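Local coordinates for protein Esterase/lipase (Lactobacillus rhamnosus, PDB 4PO3) that probably hydrolyses carboxylic ester bonds, as an esterase of the alpha/beta-hydrolase fold, at residues A[76-81]-A[203-208]; A[111-116]-A[165-170]; A[141-146]-A[179-184]; A[240-245]-A[268-273]. The protein carries 1 engineered substitution. All blocks are in the same frame, centred on the assembly; numbering follows the deposited sequence.

Contact 1. Residues A[76-81]-A[203-208]; sequences GWFYGD and AAFYLD. With HY4 ((2R)-2,3-dibutoxypropyl hydrogen (S)-propylphosphonate), chain B.
Tyr206 lays its ring between Phe78 and the bound phosphonate, with Gly76 and Trp77 at its rim. The CB of Tyr206 does not itself point at the loop; chi1 (-86°, CG beside the backbone N) swings the ring across to residues 76-78. CG is the first atom to meet the loop, near CE1 of Phe78. Further out, Tyr206 CD1 sits 3.6 Å from Phe78 CE1 and, at the ring's edge, 4.1 Å from Trp77 CE3. The next atom, Tyr206 CE1, is met from several sides: Gly76 O approaches it at the ring edge to 3.3 Å, while Phe78 CD1 lies 3.5 Å off. The two rings form an edge-to-face pair, the edge of Phe78 pointing at a face of Tyr206 with centroids 4.8 Å apart and planes at 65°. On the opposite face the C33 carbon of the phosphonate's butoxy arm rests 3.5 Å from Tyr206 CE1. The tip, OH, is hydrogen-bonded to Trp15 NE1. Phe78 also reaches Phe205, through CZ.

Gly76 N donates to the phosphonate oxygen O11 over 2.8 Å. Because Gly75 N and Ala147 N also bond the phosphonate, the arrangement is consistent with an oxyanion hole. The loop following strand 66-72 is thus packed between helix 200-211, helix 4-28, which touches Phe78, Phe205 and Tyr206, and helix 147-160, which lies against Trp77.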
# COMPACT_ATOMS: atom_id res chain seq x y z
N GLY A 76 1.65 10.76 -1.02
CA GLY A 76 1.07 11.63 -2.06
C GLY A 76 1.60 11.45 -3.46
O GLY A 76 1.48 12.36 -4.30
N TRP A 77 2.15 10.25 -3.74
CA TRP A 77 2.67 9.88 -5.05
C TRP A 77 3.92 10.67 -5.40
O TRP A 77 4.65 10.25 -6.30
CB TRP A 77 1.60 10.02 -6.16
CG TRP A 77 0.32 9.25 -5.93
CD1 TRP A 77 0.07 7.95 -6.23
CD2 TRP A 77 -0.91 9.80 -5.47
NE1 TRP A 77 -1.21 7.63 -5.84
CE2 TRP A 77 -1.84 8.75 -5.41
CE3 TRP A 77 -1.30 11.07 -5.03
CZ2 TRP A 77 -3.18 8.95 -4.98
CZ3 TRP A 77 -2.59 11.26 -4.57
CH2 TRP A 77 -3.52 10.20 -4.55
N PHE A 78 4.23 11.75 -4.63
CA PHE A 78 5.44 12.61 -4.83
C PHE A 78 6.60 12.35 -3.85
O PHE A 78 7.71 12.86 -4.03
CB PHE A 78 5.08 14.13 -4.66
CG PHE A 78 4.37 14.74 -5.85
CD1 PHE A 78 2.99 14.67 -5.99
CD2 PHE A 78 5.09 15.49 -6.76
CE1 PHE A 78 2.35 15.28 -7.09
CE2 PHE A 78 4.49 16.06 -7.88
CZ PHE A 78 3.12 15.97 -8.03
N TYR A 79 6.35 11.52 -2.86
CA TYR A 79 7.26 11.38 -1.75
C TYR A 79 7.38 9.94 -1.21
O TYR A 79 6.41 9.15 -1.21
CB TYR A 79 6.83 12.37 -0.64
CG TYR A 79 7.45 12.11 0.72
CD1 TYR A 79 6.73 11.49 1.71
CD2 TYR A 79 8.77 12.48 1.00
CE1 TYR A 79 7.30 11.19 2.95
CE2 TYR A 79 9.35 12.17 2.23
CZ TYR A 79 8.63 11.54 3.19
OH TYR A 79 9.21 11.28 4.42
N GLY A 80 8.55 9.63 -0.68
CA GLY A 80 8.75 8.35 0.03
C GLY A 80 9.68 7.45 -0.71
O GLY A 80 10.09 7.70 -1.85
N ASP A 81 10.11 6.41 -0.01
CA ASP A 81 10.94 5.38 -0.59
C ASP A 81 10.76 4.06 0.20
O ASP A 81 9.88 3.96 1.09
CB ASP A 81 12.37 5.86 -0.61
CG ASP A 81 12.91 6.17 0.78
OD1 ASP A 81 12.52 5.50 1.79
OD2 ASP A 81 13.70 7.14 0.86
N ALA A 203 -4.87 20.28 -6.01
CA ALA A 203 -5.45 19.00 -6.25
C ALA A 203 -5.47 18.68 -7.75
O ALA A 203 -5.22 17.52 -8.16
CB ALA A 203 -6.86 18.95 -5.69
N ALA A 204 -5.76 19.69 -8.56
CA ALA A 204 -5.80 19.54 -10.03
C ALA A 204 -4.41 19.22 -10.57
O ALA A 204 -4.26 18.41 -11.51
CB ALA A 204 -6.38 20.79 -10.69
N PHE A 205 -3.40 19.89 -10.01
CA PHE A 205 -2.02 19.61 -10.34
C PHE A 205 -1.64 18.15 -10.04
O PHE A 205 -0.97 17.52 -10.85
CB PHE A 205 -1.10 20.56 -9.59
CG PHE A 205 0.34 20.33 -9.86
CD1 PHE A 205 0.95 20.88 -10.96
CD2 PHE A 205 1.09 19.58 -8.97
CE1 PHE A 205 2.30 20.71 -11.20
CE2 PHE A 205 2.43 19.41 -9.20
CZ PHE A 205 3.04 19.97 -10.30
N TYR A 206 -2.09 17.62 -8.91
CA TYR A 206 -1.77 16.21 -8.62
C TYR A 206 -2.38 15.26 -9.70
O TYR A 206 -1.75 14.30 -10.09
CB TYR A 206 -2.32 15.81 -7.26
CG TYR A 206 -1.40 16.12 -6.08
CD1 TYR A 206 -0.82 15.08 -5.34
CD2 TYR A 206 -1.12 17.41 -5.70
CE1 TYR A 206 0.01 15.32 -4.25
CE2 TYR A 206 -0.26 17.68 -4.60
CZ TYR A 206 0.28 16.62 -3.87
OH TYR A 206 1.14 16.84 -2.77
N LEU A 207 -3.62 15.52 -10.10
CA LEU A 207 -4.39 14.62 -10.96
C LEU A 207 -3.79 14.63 -12.33
O LEU A 207 -3.77 13.59 -13.00
CB LEU A 207 -5.88 15.02 -11.02
CG LEU A 207 -6.68 14.90 -9.73
CD1 LEU A 207 -8.07 15.58 -9.79
CD2 LEU A 207 -6.80 13.43 -9.35
N ASP A 208 -3.30 15.82 -12.70
CA ASP A 208 -2.60 16.06 -13.95
C ASP A 208 -1.29 15.28 -13.98
O ASP A 208 -0.91 14.70 -15.01
CB ASP A 208 -2.29 17.56 -14.04
CG ASP A 208 -1.93 18.01 -15.43
OD1 ASP A 208 -1.18 17.30 -16.12
OD2 ASP A 208 -2.37 19.12 -15.82
O11 HY4 B . -0.19 9.61 0.81
P13 HY4 B . -1.18 10.26 1.74
C3 HY4 B . -0.48 10.94 3.28
C2 HY4 B . 0.96 11.39 3.12
C1 HY4 B . 1.35 12.40 4.22
O5 HY4 B . -2.18 11.40 1.09
C6 HY4 B . -2.35 11.89 -0.24
C7 HY4 B . -2.55 13.42 -0.16
O50 HY4 B . -2.95 13.84 -1.47
C33 HY4 B . -2.66 15.18 -1.95
C30 HY4 B . -3.24 16.34 -1.13
C31 HY4 B . -3.06 17.73 -1.75
C32 HY4 B . -4.32 18.31 -2.38
C8 HY4 B . -1.32 14.18 0.44
O9 HY4 B . -1.47 14.65 1.82
C26 HY4 B . -1.46 16.08 2.17
C27 HY4 B . -0.16 16.86 1.86
C28 HY4 B . 0.65 17.26 3.09
C29 HY4 B . 0.88 16.12 4.07

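Contact 2. Residues A[111-116]-A[165-170]; sequences DLRGQI and QELFGV
Arg113 reaches the carbonyl of Leu167 by running straight out from its helix, CG anti to the backbone N (chi1 172°), and then bending at chi3 (-72°), which turns the guanidinium side-on to its target. The contact joins two helices flanking the sheet of the alpha/beta-hydrolase fold, the start of helix 112-129 and the end of helix 162-168, where Gly169 closes a Schellman motif with positive phi. Both NE and NH2 of Arg113 donate to Leu167 O, at 3.2 Å and 3.1 Å respectively. The oxygen lies close to the guanidinium plane, so one carbonyl at a helix end is gripped by two N-H groups, which, together with a salt bridge to Asp214, restrains the rotation of the guanidinium. The charge of Arg113 is met by this aspartate, whose OD2 pairs with NH1.

Beside this polar grip lies an apolar patch centred on Phe168. Its ring offers an edge to Leu112, whose CD2 comes within 4.0 Å of Phe168 CE2, while Ile116 approaches obliquely and sets CG2 3.9 Å from Phe168 CD2. Leu167 CD2 leans over one face of the same ring, and helix 147-160 closes in through Ile158. Asp111, the N-cap residue of helix 112-129, accepts weak bonds from Arg113 N and Gly114 N through OD1. The aliphatic part of Arg113 lies against the last turn of helix 162-168, its CG 3.6 Å from Phe168 O.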
# COMPACT_ATOMS: atom_id res chain seq x y z
N ASP A 111 4.35 9.07 -14.20
CA ASP A 111 2.96 9.22 -13.97
C ASP A 111 2.47 7.93 -13.34
O ASP A 111 3.27 7.06 -13.02
CB ASP A 111 2.24 9.62 -15.29
CG ASP A 111 2.24 8.53 -16.38
OD1 ASP A 111 2.45 7.30 -16.10
OD2 ASP A 111 1.97 8.93 -17.58
N LEU A 112 1.15 7.80 -13.16
CA LEU A 112 0.55 6.59 -12.53
C LEU A 112 0.96 5.26 -13.22
O LEU A 112 1.27 4.26 -12.57
CB LEU A 112 -0.96 6.75 -12.50
CG LEU A 112 -1.69 5.49 -11.92
CD1 LEU A 112 -1.28 5.29 -10.48
CD2 LEU A 112 -3.16 5.64 -12.09
N ARG A 113 1.01 5.23 -14.55
CA ARG A 113 1.39 4.01 -15.26
C ARG A 113 2.79 3.56 -14.87
O ARG A 113 3.04 2.37 -14.64
CB ARG A 113 1.27 4.20 -16.80
CG ARG A 113 1.83 3.03 -17.60
CD ARG A 113 1.69 3.20 -19.10
NE ARG A 113 0.33 3.05 -19.60
CZ ARG A 113 -0.44 4.09 -19.95
NH1 ARG A 113 0.01 5.34 -19.78
NH2 ARG A 113 -1.66 3.89 -20.44
N GLY A 114 3.71 4.49 -14.79
CA GLY A 114 5.08 4.15 -14.39
C GLY A 114 5.12 3.63 -12.94
O GLY A 114 5.80 2.65 -12.66
N GLN A 115 4.33 4.19 -12.06
CA GLN A 115 4.26 3.67 -10.66
C GLN A 115 3.65 2.28 -10.58
O GLN A 115 4.16 1.43 -9.84
CB GLN A 115 3.48 4.63 -9.71
CG GLN A 115 4.08 6.02 -9.73
CD GLN A 115 3.54 6.96 -8.65
OE1 GLN A 115 2.37 6.99 -8.45
NE2 GLN A 115 4.38 7.71 -7.97
N ILE A 116 2.59 2.05 -11.32
CA ILE A 116 1.94 0.73 -11.39
C ILE A 116 2.91 -0.32 -11.98
O ILE A 116 3.03 -1.46 -11.47
CB ILE A 116 0.60 0.80 -12.16
CG1 ILE A 116 -0.47 1.60 -11.32
CG2 ILE A 116 0.15 -0.59 -12.50
CD1 ILE A 116 -0.92 0.95 -10.01
N GLN A 165 -4.56 -4.88 -17.40
CA GLN A 165 -3.18 -5.29 -17.59
C GLN A 165 -2.61 -4.69 -18.90
O GLN A 165 -1.52 -4.20 -18.94
CB GLN A 165 -3.04 -6.81 -17.56
CG GLN A 165 -3.12 -7.42 -16.17
CD GLN A 165 -3.55 -8.86 -16.21
OE1 GLN A 165 -3.33 -9.53 -17.21
NE2 GLN A 165 -4.24 -9.32 -15.19
N GLU A 166 -3.42 -4.72 -19.95
CA GLU A 166 -3.02 -4.24 -21.23
C GLU A 166 -2.88 -2.73 -21.19
O GLU A 166 -1.90 -2.19 -21.67
CB GLU A 166 -4.05 -4.62 -22.28
CG GLU A 166 -4.14 -6.11 -22.51
CD GLU A 166 -3.24 -6.59 -23.61
OE1 GLU A 166 -3.02 -5.88 -24.61
OE2 GLU A 166 -2.75 -7.72 -23.50
N LEU A 167 -3.83 -2.07 -20.56
CA LEU A 167 -3.82 -0.60 -20.51
C LEU A 167 -2.64 -0.08 -19.69
O LEU A 167 -1.96 0.87 -20.07
CB LEU A 167 -5.15 -0.12 -19.94
CG LEU A 167 -5.58 1.35 -19.91
CD1 LEU A 167 -7.02 1.47 -19.42
CD2 LEU A 167 -4.77 2.27 -19.04
N PHE A 168 -2.35 -0.75 -18.58
CA PHE A 168 -1.25 -0.33 -17.72
C PHE A 168 0.13 -0.84 -18.14
O PHE A 168 1.12 -0.54 -17.51
CB PHE A 168 -1.61 -0.71 -16.25
CG PHE A 168 -2.53 0.31 -15.61
CD1 PHE A 168 -3.92 0.12 -15.58
CD2 PHE A 168 -2.01 1.48 -15.03
CE1 PHE A 168 -4.76 1.09 -15.03
CE2 PHE A 168 -2.87 2.45 -14.50
CZ PHE A 168 -4.22 2.25 -14.47
N GLY A 169 0.14 -1.68 -19.16
CA GLY A 169 1.32 -2.38 -19.67
C GLY A 169 2.02 -3.26 -18.67
O GLY A 169 3.27 -3.27 -18.60
N VAL A 170 1.23 -4.05 -17.93
CA VAL A 170 1.80 -5.03 -17.02
C VAL A 170 1.27 -6.40 -17.31
O VAL A 170 0.28 -6.56 -17.96
CB VAL A 170 1.59 -4.66 -15.56
CG1 VAL A 170 2.28 -3.34 -15.26
CG2 VAL A 170 0.12 -4.54 -15.20

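Contact 3. Residues A[141-146]-A[179-184]. With HY4 ((2R)-2,3-dibutoxypropyl hydrogen (S)-propylphosphonate), chain B.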
# COMPACT_ATOMS: atom_id res chain seq x y z
N LEU A 141 -0.97 -10.97 1.90
CA LEU A 141 -1.66 -9.78 2.29
C LEU A 141 -1.04 -8.59 1.55
O LEU A 141 0.16 -8.30 1.74
CB LEU A 141 -1.52 -9.61 3.81
CG LEU A 141 -1.99 -8.28 4.42
CD1 LEU A 141 -3.42 -7.91 4.08
CD2 LEU A 141 -1.70 -8.28 5.89
N LEU A 142 -1.81 -7.90 0.72
CA LEU A 142 -1.37 -6.66 0.09
C LEU A 142 -1.91 -5.48 0.90
O LEU A 142 -3.12 -5.42 1.23
CB LEU A 142 -1.90 -6.58 -1.33
CG LEU A 142 -1.54 -5.33 -2.09
CD1 LEU A 142 -0.04 -5.22 -2.38
CD2 LEU A 142 -2.29 -5.31 -3.40
N THR A 143 -1.03 -4.56 1.27
CA THR A 143 -1.43 -3.36 2.02
C THR A 143 -0.74 -2.13 1.59
O THR A 143 0.35 -2.15 0.98
CB THR A 143 -1.26 -3.59 3.55
OG1 THR A 143 -1.99 -2.57 4.28
CG2 THR A 143 0.21 -3.59 3.99
N GLY A 144 -1.44 -1.01 1.82
CA GLY A 144 -0.95 0.29 1.45
C GLY A 144 -1.61 1.34 2.27
O GLY A 144 -2.80 1.17 2.64
N ASP A 145 -0.87 2.40 2.56
CA ASP A 145 -1.40 3.54 3.31
C ASP A 145 -1.49 4.83 2.47
O ASP A 145 -0.54 5.17 1.75
CB ASP A 145 -0.61 3.84 4.57
CG ASP A 145 0.84 4.20 4.32
OD1 ASP A 145 1.66 3.37 3.81
OD2 ASP A 145 1.17 5.35 4.62
N SER A 146 -2.64 5.52 2.56
CA SER A 146 -2.88 6.83 1.89
C SER A 146 -2.74 6.69 0.31
O SER A 146 -3.46 5.90 -0.31
CB SER A 146 -2.00 7.88 2.57
OG SER A 146 -2.32 9.23 2.19
N LEU A 179 -5.93 -10.99 0.85
CA LEU A 179 -6.63 -9.87 1.40
C LEU A 179 -5.93 -8.61 0.94
O LEU A 179 -4.71 -8.58 0.86
CB LEU A 179 -6.59 -9.98 2.98
CG LEU A 179 -7.08 -8.86 3.88
CD1 LEU A 179 -8.55 -8.58 3.67
CD2 LEU A 179 -6.85 -9.10 5.37
N VAL A 180 -6.68 -7.55 0.76
CA VAL A 180 -6.15 -6.25 0.48
C VAL A 180 -6.60 -5.27 1.59
O VAL A 180 -7.81 -4.94 1.71
CB VAL A 180 -6.68 -5.73 -0.84
CG1 VAL A 180 -5.95 -4.44 -1.24
CG2 VAL A 180 -6.48 -6.77 -1.92
N ALA A 181 -5.63 -4.81 2.38
CA ALA A 181 -5.92 -3.94 3.54
C ALA A 181 -5.48 -2.53 3.23
O ALA A 181 -4.28 -2.27 2.98
CB ALA A 181 -5.22 -4.42 4.80
N LEU A 182 -6.44 -1.64 3.21
CA LEU A 182 -6.18 -0.23 2.91
C LEU A 182 -6.22 0.65 4.13
O LEU A 182 -7.18 0.72 4.84
CB LEU A 182 -7.16 0.28 1.88
CG LEU A 182 -7.36 -0.60 0.65
CD1 LEU A 182 -8.48 0.06 -0.18
CD2 LEU A 182 -6.09 -0.87 -0.15
N VAL A 183 -5.13 1.34 4.38
CA VAL A 183 -5.02 2.17 5.54
C VAL A 183 -5.15 3.64 5.10
O VAL A 183 -4.29 4.17 4.38
CB VAL A 183 -3.71 1.93 6.24
CG1 VAL A 183 -3.57 2.91 7.37
CG2 VAL A 183 -3.67 0.51 6.80
N CYS A 184 -6.23 4.31 5.60
CA CYS A 184 -6.58 5.66 5.15
C CYS A 184 -6.32 5.92 3.65
O CYS A 184 -5.60 6.87 3.25
CB CYS A 184 -5.83 6.72 5.96
SG CYS A 184 -5.96 6.57 7.77
O11 HY4 B . -0.19 9.61 0.81
P13 HY4 B . -1.18 10.26 1.74
C3 HY4 B . -0.48 10.94 3.28
C2 HY4 B . 0.96 11.39 3.12
C1 HY4 B . 1.35 12.40 4.22
O5 HY4 B . -2.18 11.40 1.09
C6 HY4 B . -2.35 11.89 -0.24
C7 HY4 B . -2.55 13.42 -0.16
O50 HY4 B . -2.95 13.84 -1.47
C33 HY4 B . -2.66 15.18 -1.95
C30 HY4 B . -3.24 16.34 -1.13
C31 HY4 B . -3.06 17.73 -1.75
C32 HY4 B . -4.32 18.31 -2.38
C8 HY4 B . -1.32 14.18 0.44
O9 HY4 B . -1.47 14.65 1.82
C26 HY4 B . -1.46 16.08 2.17
C27 HY4 B . -0.16 16.86 1.86
C28 HY4 B . 0.65 17.26 3.09
C29 HY4 B . 0.88 16.12 4.07
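Leu141 and Leu179 lie side by side and point the same way, with Leu141 CD1 set 3.8 Å from Leu179 CG. They begin a parallel strand pair in the central sheet of the alpha/beta-hydrolase fold, which leads into a probable nucleophile elbow at Ser146. Leu141 CD1 also reaches along the same face to Ala181 CB. That face continues through Thr143 and then the pair Asp145 and Val183, whose CB atoms stand 4.0 Å apart; Leu142 and Val180 occupy the other face, more loosely, with Leu142 CD2 4.3 Å from Val180 CG1.

Thr143 is turned so that OG1 is anti to the backbone N (chi1 -164°), which carries the hydroxyl across to Ala181 O, to which it donates over 2.7 Å. It arrives from above the carbonyl plane, 37° out of it, and the same oxygen accepts a weak bond from Gly144 N. Asp145 turns its carboxylate away from strand 179-183, to Asn85. At the strand end Val183 O takes Ser146 N at 2.8 Å, holding the serine in a strained turn of positive phi before helix 147-160. Ser146 OG, also hydrogen-bonded to His278 NE2, is bonded covalently to the phosphonate, 1.6 Å from P13.

Contact 4. Residues A[240-245]-A[268-273]. With HY4 ((2R)-2,3-dibutoxypropyl hydrogen (S)-propylphosphonate), chain B.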
# COMPACT_ATOMS: atom_id res chain seq x y z
N GLY A 240 -10.05 6.04 10.56
CA GLY A 240 -10.78 6.71 11.65
C GLY A 240 -11.34 8.05 11.31
O GLY A 240 -10.90 8.74 10.33
N GLN A 241 -12.27 8.49 12.17
CA GLN A 241 -12.98 9.73 11.96
C GLN A 241 -12.06 10.91 12.10
O GLN A 241 -12.37 11.94 11.57
CB GLN A 241 -14.18 9.84 12.88
CG GLN A 241 -15.02 8.57 12.83
CD GLN A 241 -16.36 8.70 13.52
OE1 GLN A 241 -17.41 8.37 12.94
NE2 GLN A 241 -16.35 9.17 14.74
N ASN A 242 -10.90 10.75 12.76
CA ASN A 242 -9.86 11.84 12.82
C ASN A 242 -8.74 11.72 11.80
O ASN A 242 -7.66 12.35 11.93
CB ASN A 242 -9.24 11.92 14.22
CG ASN A 242 -10.13 12.65 15.17
OD1 ASN A 242 -10.64 13.70 14.82
ND2 ASN A 242 -10.38 12.09 16.34
N ASP A 243 -8.95 10.86 10.82
CA ASP A 243 -8.13 10.85 9.61
C ASP A 243 -8.51 12.13 8.83
O ASP A 243 -9.69 12.36 8.54
CB ASP A 243 -8.50 9.61 8.79
CG ASP A 243 -7.84 9.57 7.44
OD1 ASP A 243 -6.73 10.18 7.30
OD2 ASP A 243 -8.38 8.86 6.54
N SER A 244 -7.52 12.90 8.44
CA SER A 244 -7.75 14.07 7.59
C SER A 244 -8.47 13.70 6.30
O SER A 244 -9.14 14.52 5.75
CB SER A 244 -6.43 14.80 7.30
OG SER A 244 -5.41 13.89 6.91
N PHE A 245 -8.33 12.45 5.86
CA PHE A 245 -8.96 11.94 4.63
C PHE A 245 -10.09 10.97 4.91
O PHE A 245 -10.37 10.07 4.13
CB PHE A 245 -7.87 11.24 3.73
CG PHE A 245 -6.88 12.21 3.13
CD1 PHE A 245 -5.60 12.32 3.64
CD2 PHE A 245 -7.27 13.05 2.09
CE1 PHE A 245 -4.69 13.24 3.10
CE2 PHE A 245 -6.37 13.97 1.52
CZ PHE A 245 -5.09 14.07 2.04
N TRP A 268 -11.66 3.92 13.58
CA TRP A 268 -11.61 4.39 14.95
C TRP A 268 -12.56 5.61 15.06
O TRP A 268 -12.53 6.50 14.23
CB TRP A 268 -10.17 4.73 15.36
CG TRP A 268 -9.32 3.51 15.55
CD1 TRP A 268 -8.66 2.80 14.57
CD2 TRP A 268 -9.05 2.81 16.81
NE1 TRP A 268 -8.00 1.70 15.16
CE2 TRP A 268 -8.27 1.69 16.52
CE3 TRP A 268 -9.44 3.03 18.13
CZ2 TRP A 268 -7.78 0.85 17.51
CZ3 TRP A 268 -9.02 2.16 19.10
CH2 TRP A 268 -8.17 1.11 18.79
N PRO A 269 -13.42 5.59 16.07
CA PRO A 269 -14.33 6.69 16.30
C PRO A 269 -13.57 7.92 16.81
O PRO A 269 -12.51 7.81 17.46
CB PRO A 269 -15.29 6.10 17.35
CG PRO A 269 -14.50 5.04 18.07
CD PRO A 269 -13.56 4.49 17.07
N ALA A 270 -14.15 9.09 16.63
CA ALA A 270 -13.54 10.32 17.13
C ALA A 270 -13.33 10.29 18.64
O ALA A 270 -12.35 10.82 19.15
CB ALA A 270 -14.37 11.54 16.75
N SER A 271 -14.20 9.61 19.34
CA SER A 271 -14.08 9.46 20.82
C SER A 271 -12.84 8.70 21.25
O SER A 271 -12.39 8.80 22.41
CB SER A 271 -15.34 8.69 21.35
OG SER A 271 -15.45 7.46 20.71
N ALA A 272 -12.24 7.95 20.33
CA ALA A 272 -10.99 7.24 20.64
C ALA A 272 -9.78 8.20 20.66
O ALA A 272 -8.64 7.80 21.01
CB ALA A 272 -10.74 6.06 19.67
N GLY A 273 -9.98 9.45 20.26
CA GLY A 273 -8.98 10.48 20.54
C GLY A 273 -8.36 11.18 19.37
O GLY A 273 -8.40 10.70 18.24
O11 HY4 B . -0.19 9.61 0.81
P13 HY4 B . -1.18 10.26 1.74
C3 HY4 B . -0.48 10.94 3.28
C2 HY4 B . 0.96 11.39 3.12
C1 HY4 B . 1.35 12.40 4.22
O5 HY4 B . -2.18 11.40 1.09
C6 HY4 B . -2.35 11.89 -0.24
C7 HY4 B . -2.55 13.42 -0.16
O50 HY4 B . -2.95 13.84 -1.47
C33 HY4 B . -2.66 15.18 -1.95
C30 HY4 B . -3.24 16.34 -1.13
C31 HY4 B . -3.06 17.73 -1.75
C32 HY4 B . -4.32 18.31 -2.38
C8 HY4 B . -1.32 14.18 0.44
O9 HY4 B . -1.47 14.65 1.82
C26 HY4 B . -1.46 16.08 2.17
C27 HY4 B . -0.16 16.86 1.86
C28 HY4 B . 0.65 17.26 3.09
C29 HY4 B . 0.88 16.12 4.07
O HOH W 1 -10.94 13.42 18.70
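Gly240 and Trp268 meet backbone to backbone where two parallel strands of the central sheet run out into loops. The principal hydrogen bond runs from Gln241 N to Trp268 O, 2.9 Å long and nearly straight at 162°. Trp268 O also lies 3.1 Å from Gly240 CA, so the strands are in close touch at a residue that has no side chain to intervene. Gly240 then opens a type I turn ending at Asp243, while residues 270-272 coil into a short 3-10 segment.

Side-chain polar contacts come from Asn242. Its ND2 gives a weak bond to Gly273 O at 3.1 Å and donates to a water at 2.8 Å; this water in turn donates to Ala270 O over 3.0 Å. One amide thus links to two carbonyls of the 268-273 loop, weakly to one and through water to the other.

Van der Waals packing is modest, as suits a surface contact. The aliphatic part of Gln241 packs against the Trp268-Pro269 backbone, its CG 3.5 Å from Trp268 O, and Ala270 CB packs beside Asn242 ND2. The indole of Trp268 leads away toward helix 288-311, where NE1 bonds Thr293.

The far end of the 240-245 loop reaches the bound phosphonate and the probable active site. Asp243 OD1 accepts from Phe245 N at 3.1 Å in an Asx turn, met from well above the carboxylate plane, and also from His278 ND1; Phe245 CZ touches the phosphonate at C7, 3.4 Å away. With Ser146 bonded to the phosphonate, this geometry is consistent with Asp243 being the acid of a Ser-His-Asp catalytic triad, on the loop after strand 235-240.

In the fold
From the N terminus, the loop after strand 66-72 opens contact 1, which closes only at helix 200-211 and so encloses contacts 2 and 3. Helix 112-129 opens contact 2, but strand 140-145 opens contact 3 before helix 162-168 closes contact 2; the two therefore cross, strand 179-183 ending contact 3. Contact 4 follows in series, joining the ends of strands 235-240 and 263-268. Trp77 O and Gln115 NE2 probably link contacts 1 and 2, whereas Cys184 packs on Asp243 between contacts 3 and 4. Contacts 1, 3 and 4 all touch the phosphonate, while contact 2 ties peripheral helices together, about 33 Å from contact 4 between centres.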